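RagA protein (Porphyromonas gingivalis, PDB 6SLN) probably imports peptides across the outer membrane of this oral bacterium as a TonB-dependent transporter, a beta-barrel filled by a plug domain. Local coordinates at residues A[143-148]-A[154-159]; A[299-304]-A[412-417]; A[575-580]-A[585-590]. One frame throughout, in Å; residues are numbered along the deposited sequence.

Interaction 1: residues A[143-148]-A[154-159]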
# COMPACT_ATOMS: atom_id res chain seq x y z
N SER A 143 -27.26 4.58 -15.74
CA SER A 143 -27.84 3.24 -15.72
C SER A 143 -28.55 2.98 -17.04
O SER A 143 -29.16 3.89 -17.62
CB SER A 143 -28.80 3.09 -14.54
OG SER A 143 -29.94 3.91 -14.67
N VAL A 144 -28.44 1.75 -17.54
CA VAL A 144 -29.11 1.35 -18.77
C VAL A 144 -29.90 0.07 -18.52
O VAL A 144 -29.39 -0.86 -17.90
CB VAL A 144 -28.12 1.14 -19.93
CG1 VAL A 144 -28.89 0.81 -21.18
CG2 VAL A 144 -27.25 2.39 -20.15
N GLU A 145 -31.14 0.04 -19.02
CA GLU A 145 -31.98 -1.16 -19.01
C GLU A 145 -32.65 -1.29 -20.38
O GLU A 145 -33.35 -0.37 -20.82
CB GLU A 145 -33.05 -1.09 -17.91
CG GLU A 145 -32.53 -1.08 -16.46
CD GLU A 145 -33.65 -0.96 -15.43
OE1 GLU A 145 -34.76 -0.56 -15.82
OE2 GLU A 145 -33.43 -1.26 -14.24
N ILE A 146 -32.43 -2.43 -21.04
CA ILE A 146 -33.00 -2.71 -22.36
C ILE A 146 -34.24 -3.59 -22.17
O ILE A 146 -34.12 -4.74 -21.72
CB ILE A 146 -31.97 -3.39 -23.27
CG1 ILE A 146 -30.81 -2.42 -23.54
CG2 ILE A 146 -32.62 -3.95 -24.55
CD1 ILE A 146 -29.68 -3.01 -24.33
N HIS A 147 -35.41 -3.07 -22.53
CA HIS A 147 -36.70 -3.76 -22.35
C HIS A 147 -36.93 -4.13 -20.88
O HIS A 147 -37.17 -5.29 -20.54
CB HIS A 147 -36.82 -5.02 -23.22
CG HIS A 147 -36.87 -4.76 -24.69
ND1 HIS A 147 -36.57 -5.74 -25.62
CD2 HIS A 147 -37.20 -3.66 -25.41
CE1 HIS A 147 -36.72 -5.25 -26.84
NE2 HIS A 147 -37.10 -3.99 -26.74
N GLY A 148 -36.82 -3.14 -19.99
CA GLY A 148 -37.19 -3.31 -18.60
C GLY A 148 -36.07 -3.84 -17.72
O GLY A 148 -34.94 -4.09 -18.16
N ALA A 154 -29.77 -9.77 -9.73
CA ALA A 154 -28.73 -9.63 -10.74
C ALA A 154 -28.87 -8.30 -11.47
O ALA A 154 -29.98 -7.83 -11.73
CB ALA A 154 -28.81 -10.80 -11.73
N SER A 155 -27.74 -7.68 -11.77
CA SER A 155 -27.74 -6.44 -12.51
C SER A 155 -28.51 -6.56 -13.82
O SER A 155 -28.55 -7.63 -14.44
CB SER A 155 -26.32 -6.00 -12.81
OG SER A 155 -26.31 -5.25 -14.01
N SER A 156 -29.11 -5.45 -14.24
CA SER A 156 -29.78 -5.32 -15.53
C SER A 156 -28.95 -4.56 -16.54
O SER A 156 -29.43 -4.25 -17.63
CB SER A 156 -31.15 -4.66 -15.38
OG SER A 156 -31.87 -5.21 -14.28
N ALA A 157 -27.71 -4.24 -16.19
CA ALA A 157 -26.83 -3.55 -17.12
C ALA A 157 -26.62 -4.39 -18.37
O ALA A 157 -26.31 -5.58 -18.27
CB ALA A 157 -25.48 -3.28 -16.46
N PRO A 158 -26.75 -3.82 -19.57
CA PRO A 158 -26.33 -4.55 -20.76
C PRO A 158 -24.85 -4.85 -20.67
O PRO A 158 -24.09 -4.19 -19.97
CB PRO A 158 -26.62 -3.57 -21.91
CG PRO A 158 -27.17 -2.35 -21.31
CD PRO A 158 -26.92 -2.38 -19.84
N LEU A 159 -24.44 -5.87 -21.41
CA LEU A 159 -23.03 -6.10 -21.63
C LEU A 159 -22.49 -5.03 -22.58
O LEU A 159 -23.14 -4.69 -23.57
CB LEU A 159 -22.83 -7.50 -22.22
CG LEU A 159 -21.49 -8.23 -22.11
CD1 LEU A 159 -21.06 -8.39 -20.66
CD2 LEU A 159 -21.63 -9.57 -22.81
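Inside the plug domain, strand 143-146 lays Val-144 and Ile-146 against Pro-158, which stands just before strand 159-162. Val-144 places CG1 opposite its backbone N (chi1 -177°), and this methyl reaches CG of the Pro-158 ring at 3.6 Å; the two side chains cross at about a right angle. Ile-146 adds its tip: the extended chain (chi2 175°) brings CD1 to 3.9 Å from Pro-158 CB, so two branched side chains bear on neighbouring carbons of one compact, rigid ring.

Strand 143-146 pairs antiparallel with 129-132, whereas 159-162 belongs to the mixed sheet of the plug, so the packing sets the two-stranded sheet against the lead-in to the mixed one. No hydrogen bond passes between the segments. Proline suits such a place because it has no N-H to satisfy; its CD lies 3.5 Å from Val-144 O instead. One residue along from Val-144, Glu-145 CG touches Ser-156 CB at 4.0 Å through its aliphatic part, while its OE2 is hydrogen-bonded to Thr-149 OG1.

The chain leading to Pro-158 is shaped by an ST turn, in which Ser-155 OG accepts from Ala-157 N at 2.8 Å; serine suits this place because its short side chain puts the hydroxyl close to the N-H two residues on. The side chain of Asn-201 donates to both Ser-155 O and Ala-157 O, and Arg-198 NH2 to Pro-158 O.

Interaction 2: residues A[299-304]-A[412-417]; sequences ADWLKA and DVYYMY
The 2.9 Å hydrogen bond from Ala-304 N to Asp-300 O closes the first turn of the short, weakly bonded helix 301-305, the turn that presents Trp-301 to Tyr-414. Asp-300 is the N-cap of this helix, and its carboxylate adds a capping bond: OD1 accepts from Lys-303 N at 3.0 Å in a nearly straight bond (173°), met from above the carboxylate plane. Aspartate suits this position, since a short acceptor side chain can fold back on a backbone N-H that has no carbonyl earlier in the helix to meet.

The two segments come from different long connections of the barrel, one between strands 218-230 and 309-322, the other between strands 363-377 and 435-450. Such long connections form the extracellular part of a TonB-dependent receptor. Here they meet through a T-shaped aromatic pair, with the edge of the Trp-301 six-membered ring directed at the face of Tyr-414. The ring centroids are 5.1 Å apart and the planes stand at 77°, which sets the hydrogen on CH2 of the indole toward the pi cloud of the phenol.

Tyr-414 lies on the short strand 413-414, paired with 423-424. Its CG sits between the backbone N and the carbonyl carbon (chi1 70°), which carries the ring toward the tryptophan. The large indole reaches from the helix to the strand while its polar atom stays satisfied, because NE1 donates to Tyr-401 O. At the meeting point Trp-301 CH2 stands 3.7 Å above the plane of the Tyr-414 ring, over its centre.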
# COMPACT_ATOMS: atom_id res chain seq x y z
N ALA A 299 -28.12 34.88 3.55
CA ALA A 299 -27.08 34.39 2.67
C ALA A 299 -27.66 33.52 1.56
O ALA A 299 -28.70 32.88 1.70
CB ALA A 299 -26.04 33.61 3.47
N ASP A 300 -26.96 33.55 0.43
CA ASP A 300 -27.31 32.76 -0.74
C ASP A 300 -26.63 31.40 -0.59
O ASP A 300 -25.53 31.17 -1.09
CB ASP A 300 -26.86 33.50 -2.00
CG ASP A 300 -27.30 32.81 -3.28
OD1 ASP A 300 -27.59 31.59 -3.22
OD2 ASP A 300 -27.36 33.49 -4.33
N TRP A 301 -27.30 30.49 0.13
CA TRP A 301 -26.70 29.19 0.39
C TRP A 301 -26.56 28.34 -0.87
O TRP A 301 -25.74 27.43 -0.88
CB TRP A 301 -27.48 28.43 1.45
CG TRP A 301 -27.03 28.75 2.81
CD1 TRP A 301 -27.57 29.65 3.68
CD2 TRP A 301 -25.89 28.21 3.46
NE1 TRP A 301 -26.84 29.69 4.85
CE2 TRP A 301 -25.80 28.81 4.73
CE3 TRP A 301 -24.91 27.29 3.08
CZ2 TRP A 301 -24.78 28.51 5.63
CZ3 TRP A 301 -23.92 26.99 3.97
CH2 TRP A 301 -23.86 27.59 5.24
N LEU A 302 -27.34 28.64 -1.91
CA LEU A 302 -27.11 28.07 -3.22
C LEU A 302 -25.70 28.38 -3.70
O LEU A 302 -24.89 27.48 -3.94
CB LEU A 302 -28.14 28.60 -4.22
CG LEU A 302 -27.90 28.15 -5.67
CD1 LEU A 302 -27.84 26.61 -5.78
CD2 LEU A 302 -28.89 28.75 -6.67
N LYS A 303 -25.38 29.68 -3.82
CA LYS A 303 -24.04 30.06 -4.22
C LYS A 303 -22.99 29.63 -3.19
O LYS A 303 -21.83 29.40 -3.57
CB LYS A 303 -23.98 31.57 -4.48
CG LYS A 303 -22.60 32.04 -4.95
CD LYS A 303 -22.61 33.50 -5.33
CE LYS A 303 -23.96 33.86 -5.92
NZ LYS A 303 -24.00 33.62 -7.39
N ALA A 304 -23.36 29.47 -1.93
CA ALA A 304 -22.42 28.97 -0.94
C ALA A 304 -21.94 27.57 -1.27
O ALA A 304 -20.83 27.19 -0.88
CB ALA A 304 -23.06 28.98 0.45
N ASP A 412 -13.72 30.85 5.42
CA ASP A 412 -13.24 29.48 5.63
C ASP A 412 -14.26 28.63 6.34
O ASP A 412 -14.18 27.40 6.29
CB ASP A 412 -11.96 29.48 6.46
CG ASP A 412 -10.77 29.92 5.69
OD1 ASP A 412 -10.83 29.85 4.44
OD2 ASP A 412 -9.78 30.35 6.31
N VAL A 413 -15.24 29.26 6.97
CA VAL A 413 -15.84 28.68 8.15
C VAL A 413 -17.16 29.41 8.37
O VAL A 413 -17.30 30.57 8.01
CB VAL A 413 -14.87 28.84 9.35
CG1 VAL A 413 -15.05 30.23 10.05
CG2 VAL A 413 -14.86 27.64 10.28
N TYR A 414 -18.12 28.71 8.95
CA TYR A 414 -19.40 29.32 9.28
C TYR A 414 -19.89 28.73 10.60
O TYR A 414 -19.27 27.83 11.18
CB TYR A 414 -20.43 29.13 8.14
CG TYR A 414 -20.92 27.71 7.96
CD1 TYR A 414 -22.09 27.29 8.57
CD2 TYR A 414 -20.21 26.78 7.20
CE1 TYR A 414 -22.55 26.02 8.42
CE2 TYR A 414 -20.66 25.48 7.04
CZ TYR A 414 -21.84 25.11 7.67
OH TYR A 414 -22.33 23.82 7.54
N TYR A 415 -21.01 29.27 11.08
CA TYR A 415 -21.47 29.04 12.44
C TYR A 415 -22.92 28.58 12.49
O TYR A 415 -23.77 29.02 11.70
CB TYR A 415 -21.34 30.30 13.27
CG TYR A 415 -21.90 30.15 14.66
CD1 TYR A 415 -21.26 29.36 15.59
CD2 TYR A 415 -23.09 30.79 15.03
CE1 TYR A 415 -21.76 29.22 16.85
CE2 TYR A 415 -23.59 30.66 16.30
CZ TYR A 415 -22.92 29.87 17.21
OH TYR A 415 -23.39 29.70 18.47
N MET A 416 -23.21 27.73 13.48
CA MET A 416 -24.56 27.27 13.76
C MET A 416 -24.71 27.18 15.27
O MET A 416 -23.82 26.61 15.92
CB MET A 416 -24.81 25.92 13.10
CG MET A 416 -25.60 26.00 11.84
SD MET A 416 -25.83 24.39 11.10
CE MET A 416 -24.34 24.17 10.19
N TYR A 417 -25.80 27.75 15.81
CA TYR A 417 -25.93 27.89 17.26
C TYR A 417 -25.73 26.54 17.96
O TYR A 417 -26.17 25.49 17.47
CB TYR A 417 -27.30 28.47 17.65
CG TYR A 417 -27.45 28.56 19.16
CD1 TYR A 417 -26.79 29.53 19.89
CD2 TYR A 417 -28.23 27.64 19.86
CE1 TYR A 417 -26.90 29.61 21.28
CE2 TYR A 417 -28.35 27.71 21.25
CZ TYR A 417 -27.67 28.70 21.95
OH TYR A 417 -27.77 28.78 23.32

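Interaction 3: residues A[575-580]-A[585-590]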
# COMPACT_ATOMS: atom_id res chain seq x y z
N ARG A 575 -23.59 -20.20 -34.29
CA ARG A 575 -24.61 -19.39 -34.93
C ARG A 575 -24.68 -19.82 -36.39
O ARG A 575 -23.65 -19.93 -37.06
CB ARG A 575 -24.28 -17.90 -34.82
CG ARG A 575 -25.32 -17.02 -35.47
CD ARG A 575 -24.67 -15.97 -36.35
NE ARG A 575 -24.11 -14.87 -35.56
CZ ARG A 575 -23.22 -14.00 -36.04
NH1 ARG A 575 -22.80 -14.11 -37.30
NH2 ARG A 575 -22.76 -13.02 -35.28
N PHE A 576 -25.90 -20.06 -36.87
CA PHE A 576 -26.15 -20.57 -38.22
C PHE A 576 -27.14 -19.65 -38.92
O PHE A 576 -28.10 -19.17 -38.31
CB PHE A 576 -26.70 -21.98 -38.17
CG PHE A 576 -25.76 -22.95 -37.55
CD1 PHE A 576 -24.82 -23.61 -38.32
CD2 PHE A 576 -25.79 -23.18 -36.18
CE1 PHE A 576 -23.94 -24.51 -37.75
CE2 PHE A 576 -24.90 -24.07 -35.60
CZ PHE A 576 -23.98 -24.74 -36.39
N ASN A 577 -26.89 -19.41 -40.21
CA ASN A 577 -27.66 -18.47 -41.02
C ASN A 577 -28.01 -19.11 -42.35
O ASN A 577 -27.12 -19.38 -43.16
CB ASN A 577 -26.89 -17.17 -41.23
CG ASN A 577 -26.20 -16.70 -39.97
OD1 ASN A 577 -26.85 -16.38 -38.99
ND2 ASN A 577 -24.87 -16.67 -40.00
N TYR A 578 -29.30 -19.32 -42.58
CA TYR A 578 -29.81 -19.91 -43.80
C TYR A 578 -30.57 -18.86 -44.61
O TYR A 578 -31.19 -17.96 -44.06
CB TYR A 578 -30.71 -21.09 -43.46
CG TYR A 578 -31.37 -21.75 -44.63
CD1 TYR A 578 -32.53 -21.23 -45.18
CD2 TYR A 578 -30.85 -22.92 -45.16
CE1 TYR A 578 -33.14 -21.85 -46.25
CE2 TYR A 578 -31.46 -23.55 -46.22
CZ TYR A 578 -32.61 -23.00 -46.77
OH TYR A 578 -33.22 -23.61 -47.83
N GLY A 579 -30.51 -18.99 -45.94
CA GLY A 579 -31.13 -17.99 -46.79
C GLY A 579 -31.67 -18.50 -48.11
O GLY A 579 -30.97 -18.46 -49.12
N PHE A 580 -32.93 -18.95 -48.12
CA PHE A 580 -33.54 -19.47 -49.34
C PHE A 580 -34.04 -18.33 -50.23
O PHE A 580 -34.69 -17.39 -49.76
CB PHE A 580 -34.71 -20.40 -49.02
CG PHE A 580 -35.56 -20.74 -50.22
CD1 PHE A 580 -34.98 -21.26 -51.37
CD2 PHE A 580 -36.92 -20.52 -50.21
CE1 PHE A 580 -35.74 -21.56 -52.48
CE2 PHE A 580 -37.69 -20.83 -51.32
CZ PHE A 580 -37.10 -21.35 -52.46
N TYR A 585 -35.11 -15.92 -44.44
CA TYR A 585 -33.88 -16.17 -43.70
C TYR A 585 -34.21 -16.77 -42.34
O TYR A 585 -35.18 -16.37 -41.69
CB TYR A 585 -33.07 -14.87 -43.53
CG TYR A 585 -32.66 -14.21 -44.83
CD1 TYR A 585 -31.49 -14.57 -45.48
CD2 TYR A 585 -33.46 -13.23 -45.41
CE1 TYR A 585 -31.12 -13.97 -46.67
CE2 TYR A 585 -33.10 -12.62 -46.60
CZ TYR A 585 -31.93 -12.99 -47.23
OH TYR A 585 -31.57 -12.40 -48.41
N ILE A 586 -33.40 -17.75 -41.92
CA ILE A 586 -33.53 -18.35 -40.60
C ILE A 586 -32.17 -18.32 -39.91
O ILE A 586 -31.16 -18.72 -40.50
CB ILE A 586 -34.07 -19.78 -40.65
CG1 ILE A 586 -35.46 -19.80 -41.29
CG2 ILE A 586 -34.13 -20.35 -39.25
CD1 ILE A 586 -36.60 -19.63 -40.31
N ASP A 587 -32.16 -17.85 -38.67
CA ASP A 587 -31.01 -17.90 -37.78
C ASP A 587 -31.28 -18.91 -36.68
O ASP A 587 -32.43 -19.11 -36.26
CB ASP A 587 -30.70 -16.53 -37.17
CG ASP A 587 -30.49 -15.46 -38.22
OD1 ASP A 587 -29.86 -15.74 -39.26
OD2 ASP A 587 -30.97 -14.32 -38.01
N PHE A 588 -30.22 -19.54 -36.20
CA PHE A 588 -30.32 -20.54 -35.17
C PHE A 588 -29.02 -20.49 -34.39
O PHE A 588 -27.94 -20.44 -34.99
CB PHE A 588 -30.58 -21.92 -35.79
CG PHE A 588 -30.38 -23.05 -34.84
CD1 PHE A 588 -31.09 -23.10 -33.64
CD2 PHE A 588 -29.50 -24.08 -35.14
CE1 PHE A 588 -30.91 -24.14 -32.75
CE2 PHE A 588 -29.32 -25.13 -34.25
CZ PHE A 588 -30.03 -25.16 -33.05
N SER A 589 -29.11 -20.46 -33.06
CA SER A 589 -27.94 -20.34 -32.21
C SER A 589 -28.06 -21.31 -31.05
O SER A 589 -29.15 -21.48 -30.49
CB SER A 589 -27.80 -18.90 -31.70
OG SER A 589 -28.50 -18.71 -30.47
N VAL A 590 -26.96 -21.98 -30.70
CA VAL A 590 -26.84 -22.69 -29.44
C VAL A 590 -25.47 -22.37 -28.86
O VAL A 590 -24.50 -22.14 -29.59
CB VAL A 590 -27.06 -24.22 -29.57
CG1 VAL A 590 -25.99 -24.85 -30.42
CG2 VAL A 590 -27.10 -24.88 -28.20
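Phe-576 turns CG opposite its carbonyl carbon (chi1 -61°), whereas Phe-588 turns its own opposite the backbone N (chi1 167°), and these different rotations set the two side chains side by side, pointing the same way. Their CD2 atoms approach to 4.0 Å. The backbones beneath form a hydrogen-bonded antiparallel pair, Phe-576 N donating to Phe-588 O at 2.8 Å and Phe-588 N to Phe-576 O at 3.0 Å.

The next hydrogen-bonded pair, Tyr-578 with Ile-586, repeats the pattern, with Tyr-578 N meeting Ile-586 O at 2.9 Å and Ile-586 N meeting Tyr-578 O at 3.1 Å. Between these pairs CA-H groups add to the carbonyls, as Asp-587 CA does to Phe-576 O at 3.2 Å. This is a hairpin of the barrel wall, made of strands 561-580 and 584-595.

Phe-576, Tyr-578, Ile-586 and Phe-588 share what is probably the outer, lipid-facing side, where large apolar and aromatic groups suit a membrane-embedded barrel. The other face carries Asn-577, Asp-587 and Tyr-585. Tyr-585 lays its ring by the neighbouring strand, CD1 being 3.7 Å from Gly-579 CA; glycine leaves room there for the ring.

Asp-587 points inward, where the small Ser-589 also sits, and its OD2 accepts from two hydroxyls near the start of the modelled chain, those of Thr-97 and Ser-99. Two such donors on one oxygen would probably stabilise the charged carboxylate, and they tie the barrel wall to the N-terminal part of the modelled chain.

Along the chain the three contacts follow in series: interaction 1 in the plug domain, interaction 2 in long connections between early barrel strands, and interaction 3 in a hairpin of the barrel wall. Interaction 1 is the most central, its centre about 11 Å from that of the chain. Interactions 2 and 3 lie on opposite sides of the chain's centre, their own centres about 66 Å apart. From interaction 1 the centres are about 41 Å to interaction 2 and 27 Å to interaction 3, and none touch. Together they sample the plug, extracellular connections and membrane wall expected of a TonB-dependent receptor.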